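Local coordinates for Alr3699 protein (Nostoc sp., PDB 4XSR) that is a glycosyltransferase-family protein of the two-domain GT-B fold and holds uridine-5'-diphosphate-glucose in this crystal structure, at residues R214-K219 against F245-Y250; V299-M304 against M319-H324. One frame throughout, in Å; residues are numbered along the deposited sequence.

Contact 1: R214-K219 against F245-Y250. With UPG (uridine-5'-diphosphate-glucose), chain J.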
# COMPACT_ATOMS: atom_id res chain seq x y z
N ARG B 214 11.19 -28.42 -0.90
CA ARG B 214 9.83 -28.27 -0.42
C ARG B 214 8.89 -28.90 -1.43
O ARG B 214 9.24 -29.08 -2.60
CB ARG B 214 9.49 -26.80 -0.20
CG ARG B 214 9.23 -26.01 -1.48
CD ARG B 214 9.33 -24.49 -1.27
NE ARG B 214 8.70 -23.71 -2.36
CZ ARG B 214 9.18 -22.56 -2.84
NH1 ARG B 214 10.28 -22.02 -2.35
NH2 ARG B 214 8.55 -21.94 -3.82
N LEU B 215 7.69 -29.23 -0.98
CA LEU B 215 6.70 -29.87 -1.83
C LEU B 215 5.89 -28.82 -2.59
O LEU B 215 4.95 -28.24 -2.06
CB LEU B 215 5.82 -30.78 -1.00
CG LEU B 215 6.58 -31.74 -0.06
CD1 LEU B 215 5.61 -32.52 0.80
CD2 LEU B 215 7.49 -32.70 -0.83
N SER B 216 6.29 -28.52 -3.82
CA SER B 216 5.46 -27.73 -4.73
C SER B 216 5.56 -28.41 -6.06
O SER B 216 6.54 -29.07 -6.35
CB SER B 216 5.93 -26.28 -4.90
OG SER B 216 6.22 -25.66 -3.66
N PRO B 217 4.56 -28.20 -6.90
CA PRO B 217 4.64 -28.85 -8.20
C PRO B 217 5.93 -28.54 -8.96
O PRO B 217 6.53 -29.43 -9.53
CB PRO B 217 3.39 -28.33 -8.90
CG PRO B 217 2.39 -28.20 -7.75
CD PRO B 217 3.24 -27.60 -6.66
N TRP B 218 6.41 -27.31 -8.91
CA TRP B 218 7.57 -26.97 -9.72
C TRP B 218 8.89 -27.52 -9.16
O TRP B 218 9.89 -27.45 -9.85
CB TRP B 218 7.67 -25.46 -9.97
CG TRP B 218 8.20 -24.64 -8.84
CD1 TRP B 218 7.47 -24.08 -7.84
CD2 TRP B 218 9.56 -24.24 -8.61
NE1 TRP B 218 8.29 -23.39 -6.98
CE2 TRP B 218 9.58 -23.47 -7.44
CE3 TRP B 218 10.76 -24.47 -9.27
CZ2 TRP B 218 10.73 -22.91 -6.93
CZ3 TRP B 218 11.91 -23.94 -8.75
CH2 TRP B 218 11.90 -23.18 -7.59
N LYS B 219 8.88 -28.05 -7.94
CA LYS B 219 10.07 -28.69 -7.38
C LYS B 219 10.25 -30.13 -7.87
O LYS B 219 11.30 -30.72 -7.67
CB LYS B 219 10.06 -28.67 -5.87
CG LYS B 219 10.26 -27.29 -5.30
CD LYS B 219 11.63 -26.73 -5.65
CE LYS B 219 11.91 -25.46 -4.88
NZ LYS B 219 13.29 -24.96 -5.04
N PHE B 245 3.43 -23.72 1.49
CA PHE B 245 2.64 -22.64 0.93
C PHE B 245 1.32 -23.15 0.37
O PHE B 245 0.91 -22.74 -0.72
CB PHE B 245 3.43 -21.89 -0.17
CG PHE B 245 4.82 -21.45 0.26
CD1 PHE B 245 4.98 -20.57 1.34
CD2 PHE B 245 5.96 -21.90 -0.41
CE1 PHE B 245 6.25 -20.15 1.74
CE2 PHE B 245 7.23 -21.47 -0.01
CZ PHE B 245 7.38 -20.60 1.06
N GLY B 246 0.69 -24.07 1.10
CA GLY B 246 -0.68 -24.55 0.81
C GLY B 246 -0.82 -25.58 -0.29
O GLY B 246 -1.90 -25.76 -0.84
N GLU B 247 0.25 -26.30 -0.61
CA GLU B 247 0.21 -27.23 -1.76
C GLU B 247 -0.24 -28.65 -1.34
O GLU B 247 0.29 -29.67 -1.80
CB GLU B 247 1.56 -27.23 -2.49
CG GLU B 247 2.15 -25.83 -2.73
CD GLU B 247 3.17 -25.38 -1.65
OE1 GLU B 247 2.97 -25.61 -0.42
OE2 GLU B 247 4.19 -24.77 -2.03
N GLN B 248 -1.30 -28.71 -0.53
CA GLN B 248 -1.83 -29.96 -0.01
C GLN B 248 -2.38 -30.83 -1.11
O GLN B 248 -2.30 -32.04 -1.02
CB GLN B 248 -2.91 -29.71 1.04
CG GLN B 248 -2.47 -28.77 2.16
CD GLN B 248 -1.27 -29.30 2.91
OE1 GLN B 248 -1.17 -30.50 3.19
NE2 GLN B 248 -0.35 -28.41 3.24
N ASP B 249 -2.90 -30.22 -2.16
CA ASP B 249 -3.32 -30.96 -3.36
C ASP B 249 -2.15 -31.67 -4.02
O ASP B 249 -2.31 -32.78 -4.50
CB ASP B 249 -3.97 -30.02 -4.38
CG ASP B 249 -5.44 -29.73 -4.07
OD1 ASP B 249 -6.02 -30.36 -3.15
OD2 ASP B 249 -6.03 -28.86 -4.76
N TYR B 250 -0.99 -31.03 -4.04
CA TYR B 250 0.20 -31.67 -4.58
C TYR B 250 0.60 -32.88 -3.71
O TYR B 250 0.91 -33.95 -4.23
CB TYR B 250 1.37 -30.66 -4.70
CG TYR B 250 2.60 -31.23 -5.40
CD1 TYR B 250 2.50 -31.77 -6.67
CD2 TYR B 250 3.83 -31.23 -4.79
CE1 TYR B 250 3.61 -32.28 -7.32
CE2 TYR B 250 4.94 -31.74 -5.43
CZ TYR B 250 4.83 -32.27 -6.69
OH TYR B 250 5.93 -32.76 -7.34
N1 UPG J . 15.49 -27.92 3.89
C2 UPG J . 15.32 -28.20 5.25
N3 UPG J . 14.46 -29.15 5.61
C4 UPG J . 13.77 -29.85 4.71
C5 UPG J . 13.94 -29.61 3.34
C6 UPG J . 14.81 -28.61 2.96
O2 UPG J . 15.94 -27.56 6.15
O4 UPG J . 12.97 -30.74 5.11
C1C UPG J . 16.41 -26.88 3.45
C2C UPG J . 17.50 -27.38 2.52
O2C UPG J . 18.60 -27.93 3.28
C3C UPG J . 17.80 -26.09 1.76
C4C UPG J . 16.45 -25.34 1.69
O4C UPG J . 15.64 -25.95 2.68
O3C UPG J . 18.73 -25.32 2.52
C5C UPG J . 15.69 -25.42 0.36
O5C UPG J . 16.47 -24.62 -0.54
PA UPG J . 16.00 -24.24 -2.01
O1A UPG J . 17.21 -23.68 -2.69
O2A UPG J . 15.14 -25.28 -2.63
O3A UPG J . 15.13 -22.91 -1.56
PB UPG J . 13.77 -22.28 -2.20
O1B UPG J . 12.77 -22.49 -1.11
O2B UPG J . 13.38 -22.80 -3.53
O3B UPG J . 14.26 -20.74 -2.14
C1' UPG J . 14.64 -19.76 -3.13
C2' UPG J . 14.98 -20.23 -4.53
C3' UPG J . 16.19 -21.20 -4.55
C4' UPG J . 17.40 -20.52 -3.89
C5' UPG J . 16.96 -19.91 -2.57
C6' UPG J . 18.03 -19.15 -1.85
O2' UPG J . 13.80 -20.70 -5.18
O3' UPG J . 16.49 -21.52 -5.92
O4' UPG J . 18.46 -21.43 -3.60
O5' UPG J . 15.83 -19.05 -2.72
O6' UPG J . 18.63 -18.20 -2.71
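Pro217 sets its CA over the face of the Tyr250 ring, 3.7 Å from the centroid and 13° off the normal, a CH-pi contact. Pro217 CG reaches Tyr250 CD1 on the same ring, and Ser216 O comes within 3.2 Å of Tyr250 CE2, so this end is the closely packed one. Tyr250 OH is hydrogen-bonded to His222 ND1. Beside it the Glu247 carboxylate is gripped twice, from opposite sides and tilted out of its plane, 44° at OE2 and 35° at OE1: Ser216 OG donates to Glu247 OE2 (2.8 Å), and Phe245 N to Glu247 OE1 (2.7 Å). In this GT-B fold, 214-219 lies in the loop between strand 207-211 and helix 221-228, and Glu247 is the N-cap of helix 248-260, which follows the next strand of the same parallel sheet. Toward exposed Phe245 the contact thins to a single meeting with Arg214. The ring edge, through Phe245 CE2, points at one face of the guanidinium, 3.5 Å above its centre, the planes about perpendicular. The extended Arg214 chain carries NH1 to UPG O1B (2.8 Å), while its NE makes a weak bond to Ser216 OG. Lys219 NZ, salt-bridged to Glu294, binds UPG O2B (2.6 Å) and, at greater length, UPG O2A.

Contact 2: V299-M304 against M319-H324; sequences VIVEAM and MELVEH. With UPG (uridine-5'-diphosphate-glucose), chain J.
Ile300 CG2 lies anti to the backbone N (CG1 at chi1 -66°), which turns it to Leu321 and Val322, while the extended Met304 chain (chi2 170°, chi3 168°) carries its CE out to the same Val322. Methyl groups make most of the interface. Val322 CG2 meets Met304 CE at 3.5 Å and Ile300 CG2 at 3.8 Å, so two residues one helical turn apart close on a single branch. Leu321 uses CD1 in a similar way: it touches Val301 CG2 at 3.7 Å, the two side chains crossing at about a right angle, and Ile300 CG2 more loosely. Met304 CE also rests 3.6 Å from Leu321 O, a carbonyl whose hydrogen bond comes from Asn327 ND2. All five touching residues are buried. Beyond them, Ile300 and Met304 pack on strand 310-313, Met304 on helix 350-367, and Leu321 on Phe368. On the ligand side of helix 298-305, the Glu302 side chain receives both ribose hydroxyls of UPG, O2C at OE2 (2.5 Å) and O3C at OE1 (2.7 Å), a two-pronged grip by one carboxylate. A glutamate on this helix holding the nucleotide ribose, eight residues after Glu294, matches the EX7E motif of the C-terminal, nucleotide-binding Rossmann-like domain of GT-B glycosyltransferases.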
# COMPACT_ATOMS: atom_id res chain seq x y z
N VAL B 299 20.07 -27.14 -2.11
CA VAL B 299 20.23 -28.54 -1.87
C VAL B 299 21.40 -29.06 -2.65
O VAL B 299 22.12 -29.92 -2.20
CB VAL B 299 18.98 -29.31 -2.21
CG1 VAL B 299 17.89 -28.96 -1.25
CG2 VAL B 299 18.54 -28.99 -3.61
N ILE B 300 21.57 -28.53 -3.84
CA ILE B 300 22.61 -28.94 -4.76
C ILE B 300 23.97 -28.73 -4.12
O ILE B 300 24.78 -29.63 -4.04
CB ILE B 300 22.49 -28.16 -6.07
CG1 ILE B 300 21.20 -28.53 -6.78
CG2 ILE B 300 23.64 -28.44 -7.02
CD1 ILE B 300 20.99 -27.82 -8.10
N VAL B 301 24.22 -27.53 -3.65
CA VAL B 301 25.50 -27.20 -3.04
C VAL B 301 25.69 -27.98 -1.75
O VAL B 301 26.83 -28.28 -1.32
CB VAL B 301 25.56 -25.70 -2.70
CG1 VAL B 301 26.78 -25.36 -1.86
CG2 VAL B 301 25.53 -24.88 -3.97
N GLU B 302 24.58 -28.21 -1.08
CA GLU B 302 24.57 -28.88 0.22
C GLU B 302 25.01 -30.33 0.02
O GLU B 302 25.86 -30.83 0.73
CB GLU B 302 23.18 -28.76 0.87
CG GLU B 302 23.00 -27.41 1.60
CD GLU B 302 21.55 -27.13 2.09
OE1 GLU B 302 21.31 -26.09 2.78
OE2 GLU B 302 20.66 -27.94 1.78
N ALA B 303 24.45 -30.97 -1.00
CA ALA B 303 24.86 -32.27 -1.39
C ALA B 303 26.39 -32.26 -1.62
O ALA B 303 27.14 -33.05 -0.99
CB ALA B 303 24.11 -32.69 -2.63
N MET B 304 26.86 -31.35 -2.46
CA MET B 304 28.26 -31.27 -2.77
C MET B 304 29.09 -31.09 -1.53
O MET B 304 30.12 -31.72 -1.40
CB MET B 304 28.54 -30.14 -3.74
CG MET B 304 27.85 -30.33 -5.09
SD MET B 304 28.05 -28.79 -6.00
CE MET B 304 27.53 -29.34 -7.62
N MET B 319 22.93 -24.67 -13.52
CA MET B 319 23.97 -24.75 -14.54
C MET B 319 25.19 -24.01 -14.15
O MET B 319 26.22 -24.28 -14.67
CB MET B 319 23.45 -24.29 -15.86
CG MET B 319 22.42 -25.26 -16.39
SD MET B 319 21.42 -24.53 -17.67
CE MET B 319 22.68 -23.97 -18.83
N GLU B 320 25.11 -23.11 -13.19
CA GLU B 320 26.31 -22.45 -12.71
C GLU B 320 26.98 -23.27 -11.67
O GLU B 320 28.18 -23.08 -11.37
CB GLU B 320 25.97 -21.10 -12.06
CG GLU B 320 25.44 -20.08 -13.04
CD GLU B 320 24.74 -18.93 -12.34
OE1 GLU B 320 23.57 -18.75 -12.70
OE2 GLU B 320 25.36 -18.23 -11.45
N LEU B 321 26.18 -24.13 -11.05
CA LEU B 321 26.66 -24.91 -9.93
C LEU B 321 27.30 -26.23 -10.41
O LEU B 321 28.28 -26.69 -9.87
CB LEU B 321 25.50 -25.18 -8.99
CG LEU B 321 24.83 -23.94 -8.40
CD1 LEU B 321 23.91 -24.35 -7.27
CD2 LEU B 321 25.83 -22.92 -7.90
N VAL B 322 26.71 -26.80 -11.44
CA VAL B 322 27.07 -28.10 -11.86
C VAL B 322 27.61 -28.09 -13.30
O VAL B 322 26.93 -27.68 -14.24
CB VAL B 322 25.85 -29.03 -11.78
CG1 VAL B 322 26.16 -30.39 -12.39
CG2 VAL B 322 25.41 -29.16 -10.34
N GLU B 323 28.84 -28.57 -13.43
CA GLU B 323 29.39 -29.04 -14.70
C GLU B 323 29.17 -30.58 -14.79
O GLU B 323 29.69 -31.38 -14.00
CB GLU B 323 30.88 -28.68 -14.78
CG GLU B 323 31.51 -29.00 -16.14
CD GLU B 323 30.93 -28.17 -17.24
OE1 GLU B 323 30.53 -28.76 -18.25
OE2 GLU B 323 30.86 -26.94 -17.08
N HIS B 324 28.36 -30.97 -15.75
CA HIS B 324 28.01 -32.36 -15.90
C HIS B 324 29.21 -33.30 -16.13
O HIS B 324 30.03 -33.05 -17.02
CB HIS B 324 27.06 -32.47 -17.07
CG HIS B 324 26.63 -33.87 -17.36
ND1 HIS B 324 25.36 -34.32 -17.10
CD2 HIS B 324 27.30 -34.91 -17.90
CE1 HIS B 324 25.26 -35.58 -17.49
NE2 HIS B 324 26.42 -35.96 -17.98
N1 UPG J . 15.49 -27.92 3.89
C2 UPG J . 15.32 -28.20 5.25
N3 UPG J . 14.46 -29.15 5.61
C4 UPG J . 13.77 -29.85 4.71
C5 UPG J . 13.94 -29.61 3.34
C6 UPG J . 14.81 -28.61 2.96
O2 UPG J . 15.94 -27.56 6.15
O4 UPG J . 12.97 -30.74 5.11
C1C UPG J . 16.41 -26.88 3.45
C2C UPG J . 17.50 -27.38 2.52
O2C UPG J . 18.60 -27.93 3.28
C3C UPG J . 17.80 -26.09 1.76
C4C UPG J . 16.45 -25.34 1.69
O4C UPG J . 15.64 -25.95 2.68
O3C UPG J . 18.73 -25.32 2.52
C5C UPG J . 15.69 -25.42 0.36
O5C UPG J . 16.47 -24.62 -0.54
PA UPG J . 16.00 -24.24 -2.01
O1A UPG J . 17.21 -23.68 -2.69
O2A UPG J . 15.14 -25.28 -2.63
O3A UPG J . 15.13 -22.91 -1.56
PB UPG J . 13.77 -22.28 -2.20
O1B UPG J . 12.77 -22.49 -1.11
O2B UPG J . 13.38 -22.80 -3.53
O3B UPG J . 14.26 -20.74 -2.14
C1' UPG J . 14.64 -19.76 -3.13
C2' UPG J . 14.98 -20.23 -4.53
C3' UPG J . 16.19 -21.20 -4.55
C4' UPG J . 17.40 -20.52 -3.89
C5' UPG J . 16.96 -19.91 -2.57
C6' UPG J . 18.03 -19.15 -1.85
O2' UPG J . 13.80 -20.70 -5.18
O3' UPG J . 16.49 -21.52 -5.92
O4' UPG J . 18.46 -21.43 -3.60
O5' UPG J . 15.83 -19.05 -2.72
O6' UPG J . 18.63 -18.20 -2.71

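Contact 1 and contact 2 follow one another along the chain within the C-terminal domain, their centres 23 Å apart and their nearest atoms about 7 Å apart, without touching. UPG bridges one segment of each, 214-219 and 299-304. Residues 214-219 supply basic groups to its diphosphate, whereas 299-304 supplies an acidic group to its ribose, so successive portions of one ligand are read by different elements around a six-stranded parallel sheet. Segments 245-250 and 319-324 each lie behind the one that touches UPG. Glu294 and Arg298 from the intervening chain also bond to UPG, as does His127 from the N-terminal domain, which fits a ligand held in the cleft between the two domains.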